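Local coordinates for protein leucine aminopeptidase 1, chloroplastic (Solanum lycopersicum, PDB 5D8N) that removes N-terminal amino acids, preferably leucine, from peptides as a magnesium-dependent homohexameric aminopeptidase of the M17 family and also acts as a protein-folding chaperone, at residues P423-A436 against K494-V506. The protein carries 1 engineered substitution. Numbering follows the deposited sequence. Where two conformers were deposited one is given.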
ATOM      1  N   PRO A 423     -10.101 -19.130  11.025  1.00 20.00           N
ATOM      2  CA  PRO A 423     -11.509 -18.897  10.700  1.00 20.47           C
ATOM      3  C   PRO A 423     -12.533 -19.656  11.548  1.00 20.73           C
ATOM      4  O   PRO A 423     -13.716 -19.299  11.535  1.00 21.12           O
ATOM      5  CB  PRO A 423     -11.617 -19.339   9.239  1.00 21.79           C
ATOM      6  CG  PRO A 423     -10.471 -20.286   9.015  1.00 23.45           C
ATOM      7  CD  PRO A 423      -9.367 -19.778   9.926  1.00 22.66           C
ATOM      8  N   SER A 424     -12.102 -20.696  12.257  1.00 18.53           N
ATOM      9  CA  SER A 424     -13.014 -21.685  12.781  1.00 18.06           C
ATOM     10  C   SER A 424     -13.143 -21.713  14.305  1.00 17.36           C
ATOM     11  O   SER A 424     -14.004 -22.425  14.828  1.00 17.39           O
ATOM     12  CB  SER A 424     -12.610 -23.080  12.318  1.00 20.28           C
ATOM     13  OG  SER A 424     -12.488 -23.163  10.920  1.00 22.43           O
ATOM     14  N   VAL A 425     -12.295 -20.971  15.009  1.00 17.09           N
ATOM     15  CA  VAL A 425     -12.182 -21.075  16.463  1.00 18.01           C
ATOM     16  C   VAL A 425     -12.341 -19.692  17.097  1.00 17.53           C
ATOM     17  O   VAL A 425     -11.574 -18.777  16.818  1.00 17.47           O
ATOM     18  CB  VAL A 425     -10.802 -21.645  16.889  1.00 18.31           C
ATOM     19  CG1 VAL A 425     -10.752 -21.777  18.414  1.00 18.67           C
ATOM     20  CG2 VAL A 425     -10.551 -23.029  16.274  1.00 18.73           C
ATOM     21  N   ALA A 426     -13.356 -19.535  17.933  1.00 17.30           N
ATOM     22  CA  ALA A 426     -13.614 -18.255  18.568  1.00 17.69           C
ATOM     23  C   ALA A 426     -12.711 -18.081  19.777  1.00 18.41           C
ATOM     24  O   ALA A 426     -12.294 -19.056  20.404  1.00 19.78           O
ATOM     25  CB  ALA A 426     -15.079 -18.151  18.974  1.00 18.45           C
ATOM     26  N   GLY A 427     -12.411 -16.833  20.106  1.00 17.54           N
ATOM     27  CA  GLY A 427     -11.615 -16.524  21.278  1.00 17.84           C
ATOM     28  C   GLY A 427     -12.503 -16.128  22.447  1.00 18.30           C
ATOM     29  O   GLY A 427     -13.359 -15.264  22.315  1.00 18.63           O
ATOM     30  N   ALA A 428     -12.197 -16.684  23.614  1.00 18.36           N
ATOM     31  CA  ALA A 428     -12.943 -16.443  24.835  1.00 17.80           C
ATOM     32  C   ALA A 428     -12.032 -15.700  25.806  1.00 18.61           C
ATOM     33  O   ALA A 428     -10.908 -16.135  26.096  1.00 18.59           O
ATOM     34  CB  ALA A 428     -13.388 -17.774  25.449  1.00 17.79           C
ATOM     35  N   PHE A 429     -12.558 -14.613  26.358  1.00 18.01           N
ATOM     36  CA  PHE A 429     -11.816 -13.773  27.276  1.00 17.57           C
ATOM     37  C   PHE A 429     -12.630 -13.546  28.538  1.00 18.19           C
ATOM     38  O   PHE A 429     -13.773 -13.114  28.447  1.00 16.86           O
ATOM     39  CB  PHE A 429     -11.536 -12.403  26.659  1.00 17.06           C
ATOM     40  CG  PHE A 429     -10.723 -12.462  25.399  1.00 16.29           C
ATOM     41  CD1 PHE A 429     -11.331 -12.670  24.187  1.00 15.54           C
ATOM     42  CD2 PHE A 429      -9.389 -12.129  25.423  1.00 16.76           C
ATOM     43  CE1 PHE A 429     -10.597 -12.697  23.023  1.00 15.43           C
ATOM     44  CE2 PHE A 429      -8.643 -12.164  24.262  1.00 16.58           C
ATOM     45  CZ  PHE A 429      -9.245 -12.476  23.062  1.00 15.95           C
ATOM     46  N   THR A 430     -12.051 -13.876  29.691  1.00 18.18           N
ATOM     47  CA  THR A 430     -12.745 -13.630  30.950  1.00 20.24           C
ATOM     48  C   THR A 430     -11.763 -13.459  32.098  1.00 20.38           C
ATOM     49  O   THR A 430     -10.749 -14.132  32.133  1.00 20.52           O
ATOM     50  CB  THR A 430     -13.727 -14.779  31.278  1.00 20.23           C
ATOM     51  OG1 THR A 430     -14.398 -14.522  32.511  1.00 20.81           O
ATOM     52  CG2 THR A 430     -13.003 -16.099  31.391  1.00 19.78           C
ATOM     53  N   PRO A 431     -12.072 -12.557  33.043  1.00 20.96           N
ATOM     54  CA  PRO A 431     -11.368 -12.520  34.328  1.00 22.55           C
ATOM     55  C   PRO A 431     -11.719 -13.697  35.230  1.00 23.87           C
ATOM     56  O   PRO A 431     -11.092 -13.890  36.260  1.00 27.38           O
ATOM     57  CB  PRO A 431     -11.844 -11.211  34.973  1.00 22.62           C
ATOM     58  CG  PRO A 431     -12.492 -10.427  33.870  1.00 23.31           C
ATOM     59  CD  PRO A 431     -13.029 -11.447  32.914  1.00 22.23           C
ATOM     60  N   ASN A 432     -12.764 -14.450  34.901  1.00 24.02           N
ATOM     61  CA  ASN A 432     -13.365 -15.361  35.856  1.00 23.87           C
ATOM     62  C   ASN A 432     -13.087 -16.819  35.451  1.00 24.47           C
ATOM     63  O   ASN A 432     -13.640 -17.329  34.460  1.00 25.52           O
ATOM     64  CB  ASN A 432     -14.877 -15.049  35.949  1.00 24.88           C
ATOM     65  CG  ASN A 432     -15.177 -13.568  36.243  1.00 28.64           C
ATOM     66  OD1 ASN A 432     -15.619 -12.795  35.373  1.00 26.46           O
ATOM     67  ND2 ASN A 432     -15.051 -13.185  37.522  1.00 29.00           N
ATOM     68  N   ASP A 433     -12.174 -17.482  36.156  1.00 22.30           N
ATOM     69  CA  ASP A 433     -11.723 -18.800  35.732  1.00 23.58           C
ATOM     70  C   ASP A 433     -12.868 -19.818  35.705  1.00 24.16           C
ATOM     71  O   ASP A 433     -12.856 -20.748  34.903  1.00 22.42           O
ATOM     72  CB  ASP A 433     -10.634 -19.329  36.663  1.00 27.16           C
ATOM     73  CG  ASP A 433      -9.289 -18.649  36.450  1.00 29.55           C
ATOM     74  OD1 ASP A 433      -9.065 -18.010  35.391  1.00 27.55           O
ATOM     75  OD2 ASP A 433      -8.447 -18.817  37.353  1.00 30.51           O
ATOM     76  N   ASP A 434     -13.760 -19.728  36.687  0.52 24.27           N
ATOM     77  CA  ASP A 434     -14.914 -20.612  36.762  0.52 27.05           C
ATOM     78  C   ASP A 434     -15.801 -20.466  35.524  0.52 25.27           C
ATOM     79  O   ASP A 434     -16.326 -21.463  35.032  0.52 24.90           O
ATOM     80  CB  ASP A 434     -15.755 -20.361  38.021  0.52 32.51           C
ATOM     81  CG  ASP A 434     -16.864 -21.397  38.202  0.52 37.81           C
ATOM     82  OD1 ASP A 434     -16.514 -22.581  38.380  0.52 38.20           O
ATOM     83  OD2 ASP A 434     -18.074 -21.069  38.105  0.52 40.93           O
ATOM     84  N   LEU A 435     -16.061 -19.236  35.087  1.00 24.20           N
ATOM     85  CA  LEU A 435     -16.946 -19.028  33.954  1.00 22.13           C
ATOM     86  C   LEU A 435     -16.263 -19.518  32.692  1.00 22.90           C
ATOM     87  O   LEU A 435     -16.927 -20.126  31.856  1.00 25.16           O
ATOM     88  CB  LEU A 435     -17.325 -17.571  33.827  1.00 21.40           C
ATOM     89  CG  LEU A 435     -18.231 -17.172  32.671  1.00 20.24           C
ATOM     90  CD1 LEU A 435     -19.490 -18.021  32.646  1.00 20.24           C
ATOM     91  CD2 LEU A 435     -18.557 -15.691  32.757  1.00 19.55           C
ATOM     92  N   ALA A 436     -14.936 -19.388  32.617  1.00 20.91           N
ATOM     93  CA  ALA A 436     -14.207 -19.942  31.487  1.00 21.02           C
ATOM     94  C   ALA A 436     -14.474 -21.436  31.400  1.00 22.18           C
ATOM     95  O   ALA A 436     -14.744 -21.983  30.323  1.00 20.56           O
ATOM     96  CB  ALA A 436     -12.713 -19.694  31.603  1.00 22.59           C
ATOM     97  N   LYS A 494     -18.344  -7.224  40.301  1.00 30.54           N
ATOM     98  CA  LYS A 494     -18.999  -8.313  40.999  1.00 36.06           C
ATOM     99  C   LYS A 494     -19.764  -9.249  40.050  1.00 32.78           C
ATOM    100  O   LYS A 494     -20.327 -10.248  40.477  1.00 35.07           O
ATOM    101  CB  LYS A 494     -19.926  -7.764  42.094  1.00 41.07           C
ATOM    102  CG  LYS A 494     -21.313  -7.356  41.603  1.00 49.25           C
ATOM    103  CD  LYS A 494     -21.733  -5.988  42.153  1.00 65.69           C
ATOM    104  CE  LYS A 494     -23.245  -5.772  42.211  1.00 64.88           C
ATOM    105  NZ  LYS A 494     -23.870  -5.895  40.856  1.00 61.58           N
ATOM    106  N   VAL A 495     -19.894  -8.896  38.784  1.00 27.55           N
ATOM    107  CA  VAL A 495     -20.606  -9.784  37.867  1.00 26.64           C
ATOM    108  C   VAL A 495     -19.566 -10.656  37.173  1.00 25.95           C
ATOM    109  O   VAL A 495     -18.546 -10.163  36.709  1.00 29.26           O
ATOM    110  CB  VAL A 495     -21.417  -8.942  36.872  1.00 29.04           C
ATOM    111  CG1 VAL A 495     -22.101  -9.824  35.850  1.00 29.40           C
ATOM    112  CG2 VAL A 495     -22.466  -8.121  37.618  1.00 31.61           C
ATOM    113  N   GLN A 496     -19.824 -11.947  37.034  1.00 24.22           N
ATOM    114  CA  GLN A 496     -18.935 -12.777  36.218  1.00 23.64           C
ATOM    115  C   GLN A 496     -19.228 -12.545  34.738  1.00 22.59           C
ATOM    116  O   GLN A 496     -20.379 -12.405  34.344  1.00 24.59           O
ATOM    117  CB  GLN A 496     -19.138 -14.256  36.517  1.00 27.62           C
ATOM    118  CG  GLN A 496     -18.877 -14.652  37.956  1.00 30.99           C
ATOM    119  CD  GLN A 496     -18.823 -16.159  38.115  1.00 36.12           C
ATOM    120  OE1 GLN A 496     -19.037 -16.906  37.175  1.00 37.82           O
ATOM    121  NE2 GLN A 496     -18.642 -16.606  39.331  1.00 44.11           N
ATOM    122  N   TRP A 497     -18.188 -12.380  33.937  1.00 21.19           N
ATOM    123  CA  TRP A 497     -18.360 -11.932  32.568  1.00 19.84           C
ATOM    124  C   TRP A 497     -17.312 -12.560  31.671  1.00 19.05           C
ATOM    125  O   TRP A 497     -16.128 -12.630  32.005  1.00 18.41           O
ATOM    126  CB  TRP A 497     -18.324 -10.415  32.502  1.00 20.19           C
ATOM    127  CG  TRP A 497     -17.989  -9.875  31.131  1.00 20.03           C
ATOM    128  CD1 TRP A 497     -18.811  -9.863  30.031  1.00 20.50           C
ATOM    129  CD2 TRP A 497     -16.708  -9.432  30.680  1.00 19.85           C
ATOM    130  NE1 TRP A 497     -18.150  -9.345  28.960  1.00 21.18           N
ATOM    131  CE2 TRP A 497     -16.865  -9.042  29.337  1.00 21.31           C
ATOM    132  CE3 TRP A 497     -15.518  -9.120  31.332  1.00 20.51           C
ATOM    133  CZ2 TRP A 497     -15.839  -8.448  28.605  1.00 21.34           C
ATOM    134  CZ3 TRP A 497     -14.476  -8.575  30.582  1.00 21.77           C
ATOM    135  CH2 TRP A 497     -14.653  -8.234  29.246  1.00 21.03           C
ATOM    136  N   LEU A 498     -17.796 -13.078  30.551  1.00 19.44           N
ATOM    137  CA  LEU A 498     -16.943 -13.586  29.486  1.00 21.20           C
ATOM    138  C   LEU A 498     -17.314 -12.997  28.127  1.00 19.82           C
ATOM    139  O   LEU A 498     -18.489 -12.920  27.751  1.00 18.76           O
ATOM    140  CB  LEU A 498     -17.026 -15.103  29.418  1.00 21.65           C
ATOM    141  CG  LEU A 498     -16.160 -15.836  28.380  1.00 19.59           C
ATOM    142  CD1 LEU A 498     -15.813 -17.190  28.951  1.00 20.67           C
ATOM    143  CD2 LEU A 498     -16.868 -16.031  27.060  1.00 18.51           C
ATOM    144  N   HIS A 499     -16.274 -12.691  27.367  1.00 19.67           N
ATOM    145  CA  HIS A 499     -16.404 -12.085  26.042  1.00 20.83           C
ATOM    146  C   HIS A 499     -15.945 -13.113  25.008  1.00 19.52           C
ATOM    147  O   HIS A 499     -14.839 -13.654  25.107  1.00 18.07           O
ATOM    148  CB  HIS A 499     -15.524 -10.832  25.958  1.00 18.65           C
ATOM    149  CG  HIS A 499     -15.176 -10.421  24.567  1.00 18.71           C
ATOM    150  ND1 HIS A 499     -16.119 -10.008  23.660  1.00 18.49           N
ATOM    151  CD2 HIS A 499     -13.976 -10.226  23.969  1.00 19.93           C
ATOM    152  CE1 HIS A 499     -15.528  -9.637  22.540  1.00 19.04           C
ATOM    153  NE2 HIS A 499     -14.225  -9.755  22.704  1.00 20.28           N
ATOM    154  N   LEU A 500     -16.795 -13.342  24.017  1.00 19.25           N
ATOM    155  CA  LEU A 500     -16.481 -14.285  22.962  1.00 21.89           C
ATOM    156  C   LEU A 500     -16.363 -13.564  21.622  1.00 22.83           C
ATOM    157  O   LEU A 500     -17.343 -13.000  21.110  1.00 21.62           O
ATOM    158  CB  LEU A 500     -17.549 -15.370  22.936  1.00 27.05           C
ATOM    159  CG  LEU A 500     -17.161 -16.695  22.279  1.00 30.72           C
ATOM    160  CD1 LEU A 500     -16.034 -17.394  23.023  1.00 29.84           C
ATOM    161  CD2 LEU A 500     -18.368 -17.620  22.155  1.00 33.23           C
ATOM    162  N   ASP A 501     -15.133 -13.496  21.115  1.00 20.78           N
ATOM    163  CA  ASP A 501     -14.834 -12.851  19.828  1.00 19.28           C
ATOM    164  C   ASP A 501     -15.020 -13.897  18.725  1.00 18.71           C
ATOM    165  O   ASP A 501     -14.163 -14.766  18.484  1.00 19.08           O
ATOM    166  CB  ASP A 501     -13.409 -12.273  19.839  1.00 18.88           C
ATOM    167  CG  ASP A 501     -13.149 -11.249  18.718  1.00 19.91           C
ATOM    168  OD1 ASP A 501     -13.944 -11.172  17.760  1.00 18.51           O
ATOM    169  OD2 ASP A 501     -12.137 -10.493  18.808  1.00 20.28           O
ATOM    170  N   VAL A 502     -16.130 -13.766  18.014  1.00 18.11           N
ATOM    171  CA  VAL A 502     -16.608 -14.766  17.058  1.00 17.50           C
ATOM    172  C   VAL A 502     -16.494 -14.287  15.604  1.00 19.38           C
ATOM    173  O   VAL A 502     -17.167 -14.799  14.723  1.00 19.40           O
ATOM    174  CB  VAL A 502     -18.087 -15.125  17.320  1.00 18.14           C
ATOM    175  CG1 VAL A 502     -18.256 -15.736  18.703  1.00 20.62           C
ATOM    176  CG2 VAL A 502     -19.011 -13.926  17.199  1.00 17.81           C
ATOM    177  N   ALA A 503     -15.609 -13.337  15.345  1.00 19.50           N
ATOM    178  CA  ALA A 503     -15.376 -12.859  13.993  1.00 21.46           C
ATOM    179  C   ALA A 503     -15.221 -13.959  12.957  1.00 23.14           C
ATOM    180  O   ALA A 503     -15.707 -13.805  11.837  1.00 24.92           O
ATOM    181  CB  ALA A 503     -14.171 -11.933  13.943  1.00 20.48           C
ATOM    182  N   GLY A 504     -14.509 -15.033  13.288  1.00 20.30           N
ATOM    183  CA  GLY A 504     -14.309 -16.113  12.317  1.00 20.11           C
ATOM    184  C   GLY A 504     -15.534 -16.981  12.152  1.00 19.74           C
ATOM    185  O   GLY A 504     -16.045 -17.119  11.046  1.00 19.55           O
ATOM    186  N   PRO A 505     -15.912 -17.730  13.202  1.00 18.84           N
ATOM    187  CA  PRO A 505     -16.770 -18.874  12.879  1.00 19.63           C
ATOM    188  C   PRO A 505     -18.240 -18.584  12.572  1.00 18.85           C
ATOM    189  O   PRO A 505     -18.960 -19.514  12.177  1.00 18.35           O
ATOM    190  CB  PRO A 505     -16.642 -19.785  14.101  1.00 19.22           C
ATOM    191  CG  PRO A 505     -16.060 -18.953  15.183  1.00 18.01           C
ATOM    192  CD  PRO A 505     -15.295 -17.845  14.534  1.00 18.28           C
ATOM    193  N   VAL A 506     -18.646 -17.322  12.669  1.00 17.83           N
ATOM    194  CA  VAL A 506     -20.023 -16.984  12.335  1.00 19.14           C
ATOM    195  C   VAL A 506     -20.319 -17.081  10.837  1.00 17.61           C
ATOM    196  O   VAL A 506     -21.456 -16.982  10.435  1.00 17.20           O
ATOM    197  CB  VAL A 506     -20.459 -15.600  12.853  1.00 18.80           C
ATOM    198  CG1 VAL A 506     -20.401 -15.530  14.369  1.00 18.41           C
ATOM    199  CG2 VAL A 506     -19.589 -14.522  12.262  1.00 19.85           C
TER
HETATM  200  O   HOH W   1     -15.996 -10.097  35.398  1.00 32.92           O
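An antiparallel strand pair in the large mixed sheet of the catalytic domain joins G427, A428 and F429 to D501, L500 and H499. G427 and D501 form one hydrogen-bonded pair, F429 and H499 the next; H499 N meets F429 O at 2.8 Å, almost straight (N-H...O 175°). On one face the F429 and H499 side chains run alongside each other, their ring planes inclined at 31° in an oblique contact where F429 CD1 comes 3.6 Å from H499 CD2. H499 ND1 and W497 NE1 both bond D409 of the neighbouring strand 406-411. The side chain of D501, about 7 Å from that of R389, a predicted active-site residue, is gripped through both carboxylate oxygens, OD2 by T414 OG1 and OD1 by the backbone N of L413. On the face of A428, the CD1 branch of L500 reaches back to A428 CB (3.6 Å).

Strand 496-501 sits between a parallel neighbour, 406-411, and the antiparallel 426-429, which strand 450-452 flanks in turn. Beyond the end of strand 426-429, side chains of T430 and N432 take over the bonding to the backbone of W497. T430 turns OG1 away from its own backbone N (chi1 -180°), which brings it to W497 O at 2.6 Å as donor, and OG1 accepts from N432 N, an ST turn. N432 OD1 accepts a hydrogen bond from W497 N at 3.0 Å, the donor above the carbonyl plane, and another from a water that also donates to V495 O. L435, from the first turn of helix 433-446, lays CD2 against L498 CB (3.7 Å). At the other end, P505 CG packs on A426 CB at 4.0 Å.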